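Local coordinates for protein fiber KNOB domain (Avirulent turkey hemorrhagic enteritis virus, PDB 4D63) that forms the trimeric head at the tip of the viral fibre and binds sialyllactose through its sialic acid, consistent with a role in attachment to host cells, at residues Ile81-Gly85 with Asn95-Glu99; Gln132-Glu138 with Ile171-Lys177; Gln56-Lys60 with Val116-Val122; Ala74-Phe80 with Met180-Ile186. One frame throughout, in Å; residues are numbered along the deposited sequence.

Interaction 1: Ile81-Gly85 with Asn95-Glu99; sequences IDNIG and NKSIE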
loop_
_atom_site.group_PDB
_atom_site.type_symbol
_atom_site.label_atom_id
_atom_site.label_comp_id
_atom_site.label_asym_id
_atom_site.label_seq_id
_atom_site.Cartn_x
_atom_site.Cartn_y
_atom_site.Cartn_z
ATOM N N ILE A 81 -12.095 -11.229 -2.252
ATOM C CA ILE A 81 -11.707 -12.426 -3.001
ATOM C C ILE A 81 -12.331 -12.610 -4.396
ATOM O O ILE A 81 -12.000 -13.584 -5.075
ATOM C CB ILE A 81 -11.931 -13.741 -2.182
ATOM C CG1 ILE A 81 -13.437 -13.994 -1.959
ATOM C CG2 ILE A 81 -11.148 -13.697 -0.868
ATOM C CD1 ILE A 81 -13.772 -15.316 -1.312
ATOM N N ASP A 82 -13.207 -11.711 -4.835
ATOM C CA ASP A 82 -13.787 -11.818 -6.185
ATOM C C ASP A 82 -12.788 -11.651 -7.346
ATOM O O ASP A 82 -13.035 -12.160 -8.438
ATOM C CB ASP A 82 -14.918 -10.799 -6.359
ATOM C CG ASP A 82 -16.143 -11.144 -5.514
ATOM O OD1 ASP A 82 -16.471 -12.349 -5.450
ATOM O OD2 ASP A 82 -16.758 -10.222 -4.907
ATOM N N ASN A 83 -11.680 -10.944 -7.130
ATOM C CA ASN A 83 -10.810 -10.578 -8.249
ATOM C C ASN A 83 -9.364 -10.995 -8.016
ATOM O O ASN A 83 -8.436 -10.249 -8.328
ATOM C CB ASN A 83 -10.866 -9.067 -8.506
ATOM C CG ASN A 83 -10.218 -8.265 -7.382
ATOM O OD1 ASN A 83 -10.234 -8.691 -6.220
ATOM N ND2 ASN A 83 -9.625 -7.120 -7.720
ATOM N N ILE A 84 -9.163 -12.207 -7.515
ATOM C CA ILE A 84 -7.810 -12.728 -7.422
ATOM C C ILE A 84 -7.282 -13.027 -8.848
ATOM O O ILE A 84 -7.833 -13.852 -9.564
ATOM C CB ILE A 84 -7.717 -13.927 -6.437
ATOM C CG1 ILE A 84 -8.210 -13.489 -5.048
ATOM C CG2 ILE A 84 -6.274 -14.431 -6.342
ATOM C CD1 ILE A 84 -8.413 -14.637 -4.099
ATOM N N GLY A 85 -6.246 -12.308 -9.279
ATOM C CA GLY A 85 -5.696 -12.520 -10.612
ATOM C C GLY A 85 -5.014 -13.891 -10.670
ATOM O O GLY A 85 -4.590 -14.428 -9.636
ATOM N N ASN A 95 -5.390 -9.925 -14.603
ATOM C CA ASN A 95 -6.042 -9.230 -13.520
ATOM C C ASN A 95 -7.504 -9.396 -13.706
ATOM O O ASN A 95 -8.005 -9.457 -14.828
ATOM C CB ASN A 95 -5.785 -7.713 -13.501
ATOM C CG ASN A 95 -4.368 -7.376 -13.190
ATOM O OD1 ASN A 95 -4.029 -6.922 -12.081
ATOM N ND2 ASN A 95 -3.507 -7.607 -14.171
ATOM N N LYS A 96 -8.184 -9.420 -12.577
ATOM C CA LYS A 96 -9.601 -9.440 -12.533
ATOM C C LYS A 96 -9.992 -8.133 -11.877
ATOM O O LYS A 96 -9.214 -7.545 -11.141
ATOM C CB LYS A 96 -10.067 -10.619 -11.712
ATOM C CG LYS A 96 -9.692 -11.979 -12.284
ATOM C CD LYS A 96 -10.414 -13.078 -11.505
ATOM C CE LYS A 96 -9.894 -14.487 -11.802
ATOM N NZ LYS A 96 -10.397 -15.028 -13.097
ATOM N N SER A 97 -11.207 -7.694 -12.149
ATOM C CA SER A 97 -11.691 -6.430 -11.650
ATOM C C SER A 97 -12.821 -6.637 -10.681
ATOM O O SER A 97 -13.688 -7.449 -10.961
ATOM C CB SER A 97 -12.225 -5.627 -12.820
ATOM O OG SER A 97 -11.157 -5.278 -13.658
ATOM N N ILE A 98 -12.830 -5.895 -9.566
ATOM C CA ILE A 98 -14.106 -5.599 -8.902
ATOM C C ILE A 98 -14.719 -4.367 -9.587
ATOM O O ILE A 98 -14.165 -3.277 -9.553
ATOM C CB ILE A 98 -13.964 -5.318 -7.399
ATOM C CG1 ILE A 98 -13.451 -6.571 -6.681
ATOM C CG2 ILE A 98 -15.312 -4.873 -6.827
ATOM C CD1 ILE A 98 -12.917 -6.280 -5.297
ATOM N N GLU A 99 -15.867 -4.544 -10.198
ATOM C CA GLU A 99 -16.451 -3.513 -11.026
ATOM C C GLU A 99 -17.537 -2.792 -10.262
ATOM O O GLU A 99 -18.489 -3.409 -9.820
ATOM C CB GLU A 99 -17.042 -4.138 -12.291
ATOM C CG GLU A 99 -16.015 -4.919 -13.098
ATOM C CD GLU A 99 -16.610 -5.591 -14.314
ATOM O OE1 GLU A 99 -17.739 -6.112 -14.193
ATOM O OE2 GLU A 99 -15.945 -5.611 -15.378
HETATM O O HOH W 1 -6.610 -9.058 -9.911
#
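Three backbone carbonyls surround ND2 of Asn83: Ser178 O is its strongest partner, while its bond to Lys96 O is weak, with ND2 3.5 Å from that oxygen, and the one to Ile176 O is weak as well. The amide gets there because CG of Asn83 stands between the backbone N and the carbonyl carbon (chi1 69°). The side chain of Asn83 crosses that of Ile98 at about a right angle, Asn83 CG lying 3.7 Å from Ile98 CG1. A water joins the two backbones, donating to Asn83 O at 2.7 Å and accepting from Lys96 N at 3.1 Å. Lys96 starts out against Asn83 and then runs past Ile84, bringing its CE within 3.1 Å of Ile84 O before its end leads away. Ile84 and Gly85 also touch the bound sialic acid, and Arg150 of the second subunit packs on Ile84. A loop and the lead-in to strand 98-101 are thus joined by an amide and a water, with the buried amide nitrogen satisfied by main-chain oxygens.

Interaction 2: Gln132-Glu138 with Ile171-Lys177; sequences QLEVILE and IKMIKIK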
loop_
_atom_site.group_PDB
_atom_site.type_symbol
_atom_site.label_atom_id
_atom_site.label_comp_id
_atom_site.label_asym_id
_atom_site.label_seq_id
_atom_site.Cartn_x
_atom_site.Cartn_y
_atom_site.Cartn_z
ATOM N N GLN A 132 -4.903 -0.377 -7.782
ATOM C CA GLN A 132 -4.889 -0.076 -9.212
ATOM C C GLN A 132 -6.314 0.080 -9.572
ATOM O O GLN A 132 -7.099 -0.806 -9.319
ATOM C CB GLN A 132 -4.363 -1.222 -10.069
ATOM C CG GLN A 132 -2.996 -1.690 -9.730
ATOM C CD GLN A 132 -2.694 -3.073 -10.280
ATOM O OE1 GLN A 132 -2.978 -4.113 -9.650
ATOM N NE2 GLN A 132 -2.067 -3.089 -11.447
ATOM N N LEU A 133 -6.648 1.220 -10.146
ATOM C CA LEU A 133 -7.983 1.488 -10.637
ATOM C C LEU A 133 -7.965 1.666 -12.120
ATOM O O LEU A 133 -6.999 2.143 -12.668
ATOM C CB LEU A 133 -8.486 2.813 -10.125
ATOM C CG LEU A 133 -8.827 2.866 -8.668
ATOM C CD1 LEU A 133 -9.433 4.245 -8.464
ATOM C CD2 LEU A 133 -9.772 1.713 -8.315
ATOM N N GLU A 134 -9.075 1.339 -12.745
ATOM C CA GLU A 134 -9.330 1.809 -14.067
ATOM C C GLU A 134 -10.665 2.503 -13.966
ATOM O O GLU A 134 -11.630 1.934 -13.478
ATOM C CB GLU A 134 -9.353 0.660 -15.072
ATOM C CG GLU A 134 -9.486 1.154 -16.493
ATOM C CD GLU A 134 -9.346 0.068 -17.530
ATOM O OE1 GLU A 134 -9.301 -1.134 -17.173
ATOM O OE2 GLU A 134 -9.283 0.438 -18.716
ATOM N N VAL A 135 -10.687 3.759 -14.392
ATOM C CA VAL A 135 -11.833 4.635 -14.258
ATOM C C VAL A 135 -12.373 4.821 -15.667
ATOM O O VAL A 135 -11.676 5.366 -16.515
ATOM C CB VAL A 135 -11.371 5.963 -13.666
ATOM C CG1 VAL A 135 -12.472 6.993 -13.741
ATOM C CG2 VAL A 135 -10.930 5.758 -12.218
ATOM N N ILE A 136 -13.573 4.299 -15.930
ATOM C CA ILE A 136 -14.185 4.351 -17.264
ATOM C C ILE A 136 -15.149 5.547 -17.314
ATOM O O ILE A 136 -16.091 5.605 -16.509
ATOM C CB ILE A 136 -15.055 3.101 -17.599
ATOM C CG1 ILE A 136 -14.465 1.780 -17.126
ATOM C CG2 ILE A 136 -15.345 3.032 -19.092
ATOM C CD1 ILE A 136 -13.121 1.494 -17.690
ATOM N N LEU A 137 -14.937 6.467 -18.255
ATOM C CA LEU A 137 -15.837 7.612 -18.439
ATOM C C LEU A 137 -17.060 7.234 -19.273
ATOM O O LEU A 137 -17.068 6.200 -19.960
ATOM C CB LEU A 137 -15.090 8.770 -19.107
ATOM C CG LEU A 137 -13.924 9.383 -18.340
ATOM C CD1 LEU A 137 -13.477 10.664 -19.004
ATOM C CD2 LEU A 137 -14.312 9.672 -16.904
ATOM N N GLU A 138 -18.088 8.081 -19.244
ATOM C CA GLU A 138 -19.320 7.830 -20.030
ATOM C C GLU A 138 -19.110 7.718 -21.554
ATOM O O GLU A 138 -19.857 7.001 -22.222
ATOM C CB GLU A 138 -20.418 8.846 -19.698
ATOM C CG GLU A 138 -21.403 8.288 -18.668
ATOM C CD GLU A 138 -22.142 9.352 -17.879
ATOM O OE1 GLU A 138 -22.232 10.507 -18.351
ATOM O OE2 GLU A 138 -22.632 9.018 -16.773
ATOM N N ILE A 171 -17.799 9.713 -14.569
ATOM C CA ILE A 171 -17.399 8.314 -14.462
ATOM C C ILE A 171 -18.617 7.394 -14.550
ATOM O O ILE A 171 -19.609 7.586 -13.849
ATOM C CB ILE A 171 -16.565 8.110 -13.173
ATOM C CG1 ILE A 171 -15.220 8.819 -13.358
ATOM C CG2 ILE A 171 -16.318 6.642 -12.856
ATOM C CD1 ILE A 171 -14.416 8.953 -12.088
ATOM N N LYS A 172 -18.522 6.416 -15.451
ATOM C CA LYS A 172 -19.514 5.354 -15.622
ATOM C C LYS A 172 -19.182 4.178 -14.664
ATOM O O LYS A 172 -20.054 3.478 -14.148
ATOM C CB LYS A 172 -19.465 4.874 -17.090
ATOM C CG LYS A 172 -20.584 3.930 -17.543
ATOM C CD LYS A 172 -20.085 2.748 -18.395
ATOM C CE LYS A 172 -19.489 3.162 -19.744
ATOM N NZ LYS A 172 -20.501 3.781 -20.649
ATOM N N MET A 173 -17.901 3.957 -14.430
ATOM C CA MET A 173 -17.508 2.737 -13.767
ATOM C C MET A 173 -16.081 2.865 -13.262
ATOM O O MET A 173 -15.236 3.499 -13.905
ATOM C CB MET A 173 -17.653 1.559 -14.747
ATOM C CG MET A 173 -17.066 0.236 -14.279
ATOM S SD MET A 173 -17.308 -1.125 -15.447
ATOM C CE MET A 173 -18.791 -1.930 -14.881
ATOM N N ILE A 174 -15.834 2.267 -12.109
ATOM C CA ILE A 174 -14.512 2.137 -11.560
ATOM C C ILE A 174 -14.260 0.643 -11.430
ATOM O O ILE A 174 -15.075 -0.073 -10.818
ATOM C CB ILE A 174 -14.438 2.832 -10.175
ATOM C CG1 ILE A 174 -14.679 4.338 -10.354
ATOM C CG2 ILE A 174 -13.104 2.615 -9.511
ATOM C CD1 ILE A 174 -14.774 5.128 -9.073
ATOM N N LYS A 175 -13.148 0.184 -11.995
ATOM C CA LYS A 175 -12.662 -1.183 -11.784
ATOM C C LYS A 175 -11.454 -1.210 -10.841
ATOM O O LYS A 175 -10.443 -0.531 -11.079
ATOM C CB LYS A 175 -12.220 -1.785 -13.100
ATOM C CG LYS A 175 -13.293 -1.891 -14.169
ATOM C CD LYS A 175 -12.756 -2.674 -15.363
ATOM C CE LYS A 175 -13.779 -2.738 -16.489
ATOM N NZ LYS A 175 -14.026 -4.133 -16.925
ATOM N N ILE A 176 -11.566 -1.953 -9.750
ATOM C CA ILE A 176 -10.437 -2.188 -8.869
ATOM C C ILE A 176 -9.767 -3.448 -9.359
ATOM O O ILE A 176 -10.347 -4.520 -9.288
ATOM C CB ILE A 176 -10.874 -2.343 -7.405
ATOM C CG1 ILE A 176 -11.585 -1.073 -6.941
ATOM C CG2 ILE A 176 -9.669 -2.652 -6.503
ATOM C CD1 ILE A 176 -12.245 -1.235 -5.606
ATOM N N LYS A 177 -8.534 -3.302 -9.849
ATOM C CA LYS A 177 -7.778 -4.386 -10.492
ATOM C C LYS A 177 -6.776 -5.075 -9.570
ATOM O O LYS A 177 -6.107 -6.017 -9.981
ATOM C CB LYS A 177 -6.980 -3.801 -11.651
ATOM C CG LYS A 177 -7.836 -3.038 -12.613
ATOM C CD LYS A 177 -8.641 -3.977 -13.468
ATOM C CE LYS A 177 -8.690 -3.490 -14.907
ATOM N NZ LYS A 177 -7.329 -3.233 -15.462
#
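Strands 132-137 and 173-176 run antiparallel, their axes 4.7 Å apart at 162°, until a classic beta bulge sets both Lys172 and Met173 opposite Ile136. There Ile136 O accepts two bonds, from Lys172 N at 2.8 Å and from Met173 N at 3.2 Å. On the buried face, Leu133 lies alongside Ile176 and also touches Ile174: Leu133 CD2 is 3.6 Å from Ile176 CG1 and 3.7 Å from Ile174 CG2. Farther along, Val135 CG1 presses on Ile171 CD1 at 3.2 Å, a close fit for two methyl groups. The other face carries charge. Glu134 reaches out as an extended chain, CG anti to the backbone N (chi1 -174°), and its OE1 forms a salt bridge with Lys177 NZ at 3.3 Å, the hydrogen bond within it being weak, while OE2 bonds to Ser142 OG. Lys175, its strand neighbour across the sheet, leads its ammonium away to Glu99. Beside them Ile136 runs alongside Met173, CG1 against CB. One face of this strand pair is therefore an aliphatic layer of Leu133, Val135, Ile174 and Ile176, while the other holds a carboxylate whose two oxygens have different partners, a lysine and a serine hydroxyl.

Interaction 3: Gln56-Lys60 with Val116-Val122; sequences QFVTK and VPLNGGV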
loop_
_atom_site.group_PDB
_atom_site.type_symbol
_atom_site.label_atom_id
_atom_site.label_comp_id
_atom_site.label_asym_id
_atom_site.label_seq_id
_atom_site.Cartn_x
_atom_site.Cartn_y
_atom_site.Cartn_z
ATOM N N GLN A 56 -19.607 -11.442 3.003
ATOM C CA GLN A 56 -19.744 -10.530 1.895
ATOM C C GLN A 56 -20.424 -9.228 2.304
ATOM O O GLN A 56 -21.054 -9.128 3.382
ATOM C CB GLN A 56 -20.430 -11.193 0.671
ATOM C CG GLN A 56 -21.911 -11.522 0.817
ATOM C CD GLN A 56 -22.142 -12.674 1.749
ATOM O OE1 GLN A 56 -21.538 -13.736 1.595
ATOM N NE2 GLN A 56 -23.009 -12.471 2.738
ATOM N N PHE A 57 -20.224 -8.228 1.448
ATOM C CA PHE A 57 -20.981 -7.020 1.462
ATOM C C PHE A 57 -21.834 -7.076 0.225
ATOM O O PHE A 57 -21.548 -7.814 -0.728
ATOM C CB PHE A 57 -20.087 -5.788 1.364
ATOM C CG PHE A 57 -19.150 -5.591 2.522
ATOM C CD1 PHE A 57 -19.607 -5.089 3.712
ATOM C CD2 PHE A 57 -17.796 -5.851 2.389
ATOM C CE1 PHE A 57 -18.754 -4.874 4.769
ATOM C CE2 PHE A 57 -16.935 -5.648 3.445
ATOM C CZ PHE A 57 -17.412 -5.154 4.640
ATOM N N VAL A 58 -22.876 -6.263 0.232
ATOM C CA VAL A 58 -23.745 -6.119 -0.914
ATOM C C VAL A 58 -23.926 -4.634 -1.177
ATOM O O VAL A 58 -24.029 -3.839 -0.238
ATOM C CB VAL A 58 -25.108 -6.809 -0.664
ATOM C CG1 VAL A 58 -26.010 -6.663 -1.882
ATOM C CG2 VAL A 58 -24.882 -8.293 -0.350
ATOM N N THR A 59 -23.929 -4.263 -2.457
ATOM C CA THR A 59 -24.076 -2.867 -2.858
ATOM C C THR A 59 -25.536 -2.514 -3.083
ATOM O O THR A 59 -26.392 -3.388 -3.091
ATOM C CB THR A 59 -23.329 -2.576 -4.175
ATOM O OG1 THR A 59 -24.010 -3.216 -5.254
ATOM C CG2 THR A 59 -21.857 -3.086 -4.122
ATOM N N LYS A 60 -25.781 -1.222 -3.302
ATOM C CA LYS A 60 -27.093 -0.667 -3.654
ATOM C C LYS A 60 -27.747 -1.349 -4.845
ATOM O O LYS A 60 -28.958 -1.383 -4.938
ATOM C CB LYS A 60 -26.990 0.837 -3.975
ATOM C CG LYS A 60 -27.466 1.796 -2.886
ATOM C CD LYS A 60 -27.206 3.255 -3.306
ATOM C CE LYS A 60 -28.158 4.266 -2.652
ATOM N NZ LYS A 60 -27.962 4.436 -1.168
ATOM N N VAL A 116 -19.363 4.162 -1.616
ATOM C CA VAL A 116 -20.125 2.969 -1.914
ATOM C C VAL A 116 -20.785 2.462 -0.629
ATOM O O VAL A 116 -20.135 1.774 0.144
ATOM C CB VAL A 116 -19.209 1.858 -2.484
ATOM C CG1 VAL A 116 -20.017 0.594 -2.794
ATOM C CG2 VAL A 116 -18.486 2.343 -3.739
ATOM N N PRO A 117 -22.073 2.820 -0.377
ATOM C CA PRO A 117 -22.760 2.275 0.813
ATOM C C PRO A 117 -22.890 0.801 0.649
ATOM O O PRO A 117 -23.142 0.345 -0.469
ATOM C CB PRO A 117 -24.151 2.921 0.784
ATOM C CG PRO A 117 -24.314 3.427 -0.593
ATOM C CD PRO A 117 -22.941 3.730 -1.135
ATOM N N LEU A 118 -22.661 0.069 1.732
ATOM C CA LEU A 118 -22.697 -1.398 1.728
ATOM C C LEU A 118 -23.672 -1.907 2.805
ATOM O O LEU A 118 -23.990 -1.198 3.769
ATOM C CB LEU A 118 -21.292 -1.959 2.010
ATOM C CG LEU A 118 -20.174 -1.580 1.016
ATOM C CD1 LEU A 118 -18.801 -1.780 1.633
ATOM C CD2 LEU A 118 -20.319 -2.343 -0.292
ATOM N N ASN A 119 -24.141 -3.129 2.628
ATOM C CA ASN A 119 -24.940 -3.781 3.646
ATOM C C ASN A 119 -24.339 -5.129 4.004
ATOM O O ASN A 119 -23.729 -5.809 3.168
ATOM C CB ASN A 119 -26.410 -3.903 3.211
ATOM C CG ASN A 119 -27.245 -2.709 3.671
ATOM O OD1 ASN A 119 -27.451 -1.757 2.910
ATOM N ND2 ASN A 119 -27.693 -2.732 4.942
ATOM N N GLY A 120 -24.495 -5.490 5.271
ATOM C CA GLY A 120 -24.002 -6.762 5.774
ATOM C C GLY A 120 -22.543 -6.633 6.137
ATOM O O GLY A 120 -22.077 -5.545 6.477
ATOM N N GLY A 121 -21.837 -7.758 6.086
ATOM C CA GLY A 121 -20.399 -7.794 6.307
ATOM C C GLY A 121 -20.010 -7.250 7.665
ATOM O O GLY A 121 -20.821 -7.267 8.592
ATOM N N VAL A 122 -18.787 -6.727 7.760
ATOM C CA VAL A 122 -18.240 -6.224 9.021
ATOM C C VAL A 122 -18.212 -4.710 9.068
ATOM O O VAL A 122 -18.345 -4.049 8.039
ATOM C CB VAL A 122 -16.849 -6.815 9.317
ATOM C CG1 VAL A 122 -16.931 -8.334 9.313
ATOM C CG2 VAL A 122 -15.786 -6.347 8.324
HETATM O O HOH W 2 -26.218 -1.925 0.286
HETATM O O HOH W 3 -23.555 0.639 -3.197
#
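Strands 53-59 and 113-120 are antiparallel neighbours in the main sheet of the head, and here their short axes lie at 130°, well away from exactly antiparallel. Val58 and Asn119 form a hydrogen-bonded pair: Val58 N gives to Asn119 O at 3.1 Å and Asn119 N to Val58 O at 3.0 Å. Two waters extend the join, one held by Val58 O and the side-chain OD1 of Asn119, the other linking Lys60 N to Pro117 O.

The main side-chain element is the Phe57 ring. Leu118 reaches over one face of it, CD1 standing 4.1 Å from the centroid and 19° off the ring normal in a CH-pi contact, while its other branch, CD2, lies against Phe57 CB. At the rim, Val122 O comes in the ring plane, 3.4 Å from Phe57 CE1. The chain reaches that edge through Gly120 and Gly121, both with positive phi; with no side chain on Gly121, its CA can pass 3.7 Å from Phe57 CE1. Tyr67 meets the same ring from the next strand, 64-71. Thr59 sets CG2 against Leu118, while its OG1 (chi1 71°) bonds to Asp104 and to backbone nitrogens following it. The pair is part of the all-antiparallel beta framework of the head, consistent with the beta-sandwich known for adenovirus fibre heads.

Interaction 4: Ala74-Phe80 with Met180-Ile186; sequences ALLIIQF and MLFTCLI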
loop_
_atom_site.group_PDB
_atom_site.type_symbol
_atom_site.label_atom_id
_atom_site.label_comp_id
_atom_site.label_asym_id
_atom_site.label_seq_id
_atom_site.Cartn_x
_atom_site.Cartn_y
_atom_site.Cartn_z
ATOM N N ALA A 74 -7.710 -7.769 19.006
ATOM C CA ALA A 74 -8.135 -6.429 18.570
ATOM C C ALA A 74 -7.923 -6.237 17.063
ATOM O O ALA A 74 -7.940 -5.111 16.564
ATOM C CB ALA A 74 -7.386 -5.354 19.354
ATOM N N LEU A 75 -7.781 -7.345 16.345
ATOM C CA LEU A 75 -7.246 -7.363 15.008
ATOM C C LEU A 75 -8.248 -8.009 14.056
ATOM O O LEU A 75 -8.819 -9.075 14.339
ATOM C CB LEU A 75 -5.937 -8.156 15.034
ATOM C CG LEU A 75 -5.063 -8.224 13.782
ATOM C CD1 LEU A 75 -4.514 -6.848 13.402
ATOM C CD2 LEU A 75 -3.945 -9.232 14.014
ATOM N N LEU A 76 -8.504 -7.347 12.943
ATOM C CA LEU A 76 -9.313 -7.938 11.900
ATOM C C LEU A 76 -8.610 -7.729 10.580
ATOM O O LEU A 76 -8.366 -6.599 10.171
ATOM C CB LEU A 76 -10.701 -7.312 11.847
ATOM C CG LEU A 76 -11.538 -7.890 10.689
ATOM C CD1 LEU A 76 -12.583 -8.846 11.210
ATOM C CD2 LEU A 76 -12.208 -6.813 9.856
ATOM N N ILE A 77 -8.316 -8.834 9.915
ATOM C CA ILE A 77 -7.682 -8.831 8.619
ATOM C C ILE A 77 -8.700 -9.358 7.627
ATOM O O ILE A 77 -9.257 -10.426 7.809
ATOM C CB ILE A 77 -6.458 -9.739 8.629
ATOM C CG1 ILE A 77 -5.399 -9.173 9.577
ATOM C CG2 ILE A 77 -5.917 -9.947 7.218
ATOM C CD1 ILE A 77 -4.214 -10.100 9.750
ATOM N N ILE A 78 -8.935 -8.603 6.571
ATOM C CA ILE A 78 -10.006 -8.913 5.637
ATOM C C ILE A 78 -9.538 -8.748 4.187
ATOM O O ILE A 78 -9.066 -7.675 3.794
ATOM C CB ILE A 78 -11.254 -8.039 5.910
ATOM C CG1 ILE A 78 -12.310 -8.215 4.809
ATOM C CG2 ILE A 78 -10.905 -6.570 6.054
ATOM C CD1 ILE A 78 -13.717 -7.853 5.259
ATOM N N GLN A 79 -9.703 -9.806 3.402
ATOM C CA GLN A 79 -9.348 -9.797 2.013
ATOM C C GLN A 79 -10.564 -9.950 1.126
ATOM O O GLN A 79 -11.336 -10.877 1.318
ATOM C CB GLN A 79 -8.376 -10.926 1.701
ATOM C CG GLN A 79 -7.726 -10.799 0.331
ATOM C CD GLN A 79 -6.812 -11.959 -0.005
ATOM O OE1 GLN A 79 -5.952 -12.326 0.760
ATOM N NE2 GLN A 79 -6.978 -12.504 -1.180
ATOM N N PHE A 80 -10.693 -9.070 0.120
ATOM C CA PHE A 80 -11.699 -9.236 -0.929
ATOM C C PHE A 80 -11.216 -10.275 -1.915
ATOM O O PHE A 80 -10.075 -10.212 -2.369
ATOM C CB PHE A 80 -12.005 -7.907 -1.611
ATOM C CG PHE A 80 -12.754 -6.950 -0.736
ATOM C CD1 PHE A 80 -12.114 -6.321 0.344
ATOM C CD2 PHE A 80 -14.088 -6.675 -0.966
ATOM C CE1 PHE A 80 -12.796 -5.438 1.172
ATOM C CE2 PHE A 80 -14.783 -5.815 -0.121
ATOM C CZ PHE A 80 -14.139 -5.190 0.935
ATOM N N MET A 180 -7.244 -6.636 -2.781
ATOM C CA MET A 180 -7.326 -5.780 -1.604
ATOM C C MET A 180 -7.325 -6.605 -0.338
ATOM O O MET A 180 -8.160 -7.472 -0.172
ATOM C CB MET A 180 -8.629 -4.972 -1.609
ATOM C CG MET A 180 -8.679 -3.940 -2.745
ATOM S SD MET A 180 -10.007 -2.732 -2.570
ATOM C CE MET A 180 -11.418 -3.836 -2.512
ATOM N N LEU A 181 -6.434 -6.273 0.580
ATOM C CA LEU A 181 -6.501 -6.807 1.936
ATOM C C LEU A 181 -6.267 -5.668 2.939
ATOM O O LEU A 181 -5.339 -4.888 2.797
ATOM C CB LEU A 181 -5.470 -7.931 2.133
ATOM C CG LEU A 181 -5.346 -8.479 3.570
ATOM C CD1 LEU A 181 -4.974 -9.955 3.503
ATOM C CD2 LEU A 181 -4.326 -7.688 4.398
ATOM N N PHE A 182 -7.141 -5.587 3.934
ATOM C CA PHE A 182 -7.059 -4.595 4.958
ATOM C C PHE A 182 -6.681 -5.269 6.250
ATOM O O PHE A 182 -7.346 -6.231 6.660
ATOM C CB PHE A 182 -8.426 -3.905 5.153
ATOM C CG PHE A 182 -8.954 -3.209 3.921
ATOM C CD1 PHE A 182 -9.634 -3.910 2.949
ATOM C CD2 PHE A 182 -8.759 -1.838 3.741
ATOM C CE1 PHE A 182 -10.117 -3.254 1.831
ATOM C CE2 PHE A 182 -9.238 -1.202 2.638
ATOM C CZ PHE A 182 -9.907 -1.909 1.678
ATOM N N THR A 183 -5.659 -4.747 6.906
ATOM C CA THR A 183 -5.382 -5.070 8.300
ATOM C C THR A 183 -5.991 -3.941 9.169
ATOM O O THR A 183 -5.656 -2.781 8.983
ATOM C CB THR A 183 -3.883 -5.187 8.578
ATOM O OG1 THR A 183 -3.313 -6.240 7.774
ATOM C CG2 THR A 183 -3.654 -5.461 10.092
ATOM N N CYS A 184 -6.902 -4.290 10.088
ATOM C CA CYS A 184 -7.653 -3.318 10.872
ATOM C C CYS A 184 -7.450 -3.513 12.380
ATOM O O CYS A 184 -7.345 -4.652 12.851
ATOM C CB CYS A 184 -9.121 -3.459 10.557
ATOM S SG CYS A 184 -9.473 -3.446 8.804
ATOM N N LEU A 185 -7.396 -2.407 13.118
ATOM C CA LEU A 185 -7.424 -2.434 14.581
ATOM C C LEU A 185 -8.832 -2.170 15.094
ATOM O O LEU A 185 -9.458 -1.173 14.737
ATOM C CB LEU A 185 -6.482 -1.396 15.188
ATOM C CG LEU A 185 -4.999 -1.728 15.046
ATOM C CD1 LEU A 185 -4.179 -0.776 15.900
ATOM C CD2 LEU A 185 -4.715 -3.167 15.441
ATOM N N ILE A 186 -9.319 -3.083 15.928
ATOM C CA ILE A 186 -10.607 -2.948 16.581
ATOM C C ILE A 186 -10.396 -2.404 17.996
ATOM O O ILE A 186 -9.541 -2.909 18.723
ATOM C CB ILE A 186 -11.322 -4.304 16.649
ATOM C CG1 ILE A 186 -11.351 -4.957 15.264
ATOM C CG2 ILE A 186 -12.728 -4.138 17.223
ATOM C CD1 ILE A 186 -11.777 -4.027 14.144
HETATM O O HOH W 4 -9.440 -7.838 -3.796
#
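The methyl of Met180 lies over one face of the Phe80 ring in a CH-pi contact, CE 4.0 Å from the centroid and displaced toward the rim, with SD farther out above it as a Met-aromatic contact. Phe80 also meets Phe182 rim to rim, CE1 to CE1 at 3.5 Å, the ring planes at 69°. Next along this face, Ile78 CG2 fits against Phe182 CB at 3.7 Å; chi1 of 172° sends CG1 away and puts CG2 there. On the other face, Ile77 pushes CG2 into the fork of Leu181, 3.8 Å from CD1 and 3.9 Å from CD2, and lies alongside Thr183. Leu75 CD1 then settles on Thr183 CG2 at 3.7 Å. Between the two layers, antiparallel backbone bonds link the strands, among them Leu76 with Cys184, Ile78 with Phe182 and Phe80 with Met180. A water links Phe80 O to Met180 N.

Leu75, Ile77 and Thr183 pack on the other subunits, Leu76, Ile78 and Phe182 on their own chain. Both faces are thus mainly apolar, one serving the interior and the other the trimer interface.

Overall arrangement
From the N terminus, 56-60 opens interaction 3 and 74-80 opens interaction 4. The chain then enters interaction 1, whose short loop from 81-85 to 95-99 closes first and is nested inside both. Interaction 3 closes at 116-122. Interaction 2 follows in series, its loop from 132-138 to 171-177 lying within interaction 4, which closes last at 180-186 near the C terminus. Interactions 3 and 4 therefore cross, and Phe57 packs on Phe80 where they meet. Strand 98-101 joins interactions 1 and 2, Ile98 N probably bonding to Ile176 O and Glu99 forming a salt bridge with Lys175. Interactions 2 and 4 lie on opposite sides of the chain's centre, their centres about 24 Å apart.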